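Local coordinates for protein bicaudal C homolog 1 (Homo sapiens, PDB 6GY4), which probably binds RNA through its KH domains, of which this is the N-terminal one, at residues Q34-E39 with K75-S80. Sequence-based numbering, arbitrary orientation.
Sequences QKIMEE and KEMIMS
Met77 O takes the hydroxyl of Ser80, one turn further on, with OG 2.5 Å from that oxygen. The C=O...OG angle of 126° and a 28° tilt from the carbonyl plane show an oblique approach, and Ser80 N adds a weak bond to the same acceptor. This grip stays within 75-80; the contact between the helices is apolar. From 34-39, Ile36 alone reaches across, mainly with its terminal methyl. Its CG1 is anti to the carbonyl carbon and beside the backbone N (chi1 -58°), and the chain then runs extended, which carries CD1 toward the other helix. That methyl sits 3.8 Å from Ile78 CG1, where the two isoleucine side chains meet at a slant, and 4.2 Å from Met77 CB. Met77, itself extended past CG, runs alongside Ile36 in the reverse direction, and its SD comes 4.2 Å from Ile36 CG2. The nearest CA atoms, those of Ile36 and Met77, remain 7.9 Å apart, and 157 Å² is buried, both sides summed. Ile78 and Met37 both also touch Ile44 of strand 43-45. Helices 32-40 and 68-81 thus pack together against the antiparallel 1-3-2 sheet, as in the hydrophobic core of a type I KH fold.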
loop_
_atom_site.group_PDB
_atom_site.type_symbol
_atom_site.label_atom_id
_atom_site.label_comp_id
_atom_site.label_asym_id
_atom_site.label_seq_id
_atom_site.Cartn_x
_atom_site.Cartn_y
_atom_site.Cartn_z
ATOM N N GLN A 34 3.528 0.789 7.128
ATOM C CA GLN A 34 4.454 -0.105 7.815
ATOM C C GLN A 34 3.708 -1.172 8.604
ATOM O O GLN A 34 4.249 -2.257 8.844
ATOM C CB GLN A 34 5.382 0.691 8.735
ATOM C CG GLN A 34 5.995 1.927 8.093
ATOM C CD GLN A 34 7.036 2.590 8.977
ATOM O OE1 GLN A 34 8.042 1.978 9.333
ATOM N NE2 GLN A 34 6.795 3.846 9.341
ATOM N N LYS A 35 2.471 -0.888 9.017
ATOM C CA LYS A 35 1.669 -1.923 9.655
ATOM C C LYS A 35 1.305 -3.013 8.656
ATOM O O LYS A 35 1.377 -4.203 8.975
ATOM C CB LYS A 35 0.413 -1.314 10.276
ATOM N N ILE A 36 0.918 -2.621 7.440
ATOM C CA ILE A 36 0.628 -3.600 6.398
ATOM C C ILE A 36 1.896 -4.336 5.991
ATOM O O ILE A 36 1.883 -5.556 5.787
ATOM C CB ILE A 36 -0.038 -2.912 5.195
ATOM C CG1 ILE A 36 -1.323 -2.208 5.628
ATOM C CG2 ILE A 36 -0.325 -3.920 4.085
ATOM C CD1 ILE A 36 -1.965 -1.391 4.542
ATOM N N MET A 37 3.011 -3.611 5.872
ATOM C CA MET A 37 4.270 -4.238 5.484
ATOM C C MET A 37 4.720 -5.256 6.524
ATOM O O MET A 37 5.163 -6.356 6.180
ATOM C CB MET A 37 5.345 -3.172 5.278
ATOM C CG MET A 37 5.206 -2.378 3.994
ATOM S SD MET A 37 6.416 -1.047 3.904
ATOM C CE MET A 37 7.937 -1.964 4.137
ATOM N N GLU A 38 4.622 -4.900 7.806
ATOM C CA GLU A 38 4.984 -5.845 8.856
ATOM C C GLU A 38 3.987 -6.994 8.924
ATOM O O GLU A 38 4.373 -8.147 9.147
ATOM C CB GLU A 38 5.074 -5.126 10.202
ATOM N N GLU A 39 2.700 -6.700 8.723
ATOM C CA GLU A 39 1.680 -7.737 8.832
ATOM C C GLU A 39 1.740 -8.704 7.657
ATOM O O GLU A 39 1.543 -9.911 7.831
ATOM C CB GLU A 39 0.294 -7.105 8.922
ATOM C CG GLU A 39 -0.655 -7.864 9.821
ATOM C CD GLU A 39 -0.241 -7.782 11.271
ATOM O OE1 GLU A 39 -0.072 -6.652 11.775
ATOM O OE2 GLU A 39 -0.069 -8.844 11.906
ATOM N N LYS A 75 -2.684 -5.587 -1.095
ATOM C CA LYS A 75 -3.414 -4.781 -2.064
ATOM C C LYS A 75 -4.868 -4.593 -1.650
ATOM O O LYS A 75 -5.426 -3.503 -1.818
ATOM C CB LYS A 75 -3.327 -5.420 -3.449
ATOM C CG LYS A 75 -4.031 -4.621 -4.535
ATOM C CD LYS A 75 -4.161 -5.411 -5.827
ATOM C CE LYS A 75 -4.857 -4.581 -6.897
ATOM N NZ LYS A 75 -5.203 -5.381 -8.104
ATOM N N GLU A 76 -5.501 -5.640 -1.109
ATOM C CA GLU A 76 -6.903 -5.518 -0.722
ATOM C C GLU A 76 -7.078 -4.502 0.401
ATOM O O GLU A 76 -8.095 -3.802 0.461
ATOM C CB GLU A 76 -7.467 -6.882 -0.312
ATOM C CG GLU A 76 -7.047 -7.362 1.073
ATOM C CD GLU A 76 -7.869 -8.537 1.562
ATOM O OE1 GLU A 76 -8.780 -8.972 0.830
ATOM O OE2 GLU A 76 -7.605 -9.026 2.683
ATOM N N MET A 77 -6.086 -4.397 1.292
ATOM C CA MET A 77 -6.175 -3.456 2.403
ATOM C C MET A 77 -5.928 -2.028 1.931
ATOM O O MET A 77 -6.682 -1.110 2.271
ATOM C CB MET A 77 -5.174 -3.837 3.498
ATOM C CG MET A 77 -5.365 -5.226 4.104
ATOM S SD MET A 77 -4.002 -5.676 5.204
ATOM C CE MET A 77 -4.320 -7.422 5.476
ATOM N N ILE A 78 -4.866 -1.827 1.147
ATOM C CA ILE A 78 -4.533 -0.495 0.650
ATOM C C ILE A 78 -5.662 0.052 -0.214
ATOM O O ILE A 78 -6.053 1.219 -0.082
ATOM C CB ILE A 78 -3.199 -0.540 -0.120
ATOM C CG1 ILE A 78 -2.060 -0.946 0.819
ATOM C CG2 ILE A 78 -2.909 0.802 -0.779
ATOM C CD1 ILE A 78 -0.797 -1.376 0.109
ATOM N N MET A 79 -6.215 -0.784 -1.096
ATOM C CA MET A 79 -7.245 -0.308 -2.013
ATOM C C MET A 79 -8.541 0.043 -1.296
ATOM O O MET A 79 -9.289 0.903 -1.771
ATOM C CB MET A 79 -7.505 -1.350 -3.100
ATOM C CG MET A 79 -6.418 -1.408 -4.153
ATOM S SD MET A 79 -6.168 0.198 -4.935
ATOM C CE MET A 79 -7.751 0.433 -5.738
ATOM N N SER A 80 -8.836 -0.604 -0.166
ATOM C CA SER A 80 -10.049 -0.255 0.567
ATOM C C SER A 80 -9.976 1.175 1.086
ATOM O O SER A 80 -10.988 1.884 1.116
ATOM C CB SER A 80 -10.276 -1.242 1.713
ATOM O OG SER A 80 -9.166 -1.269 2.593
#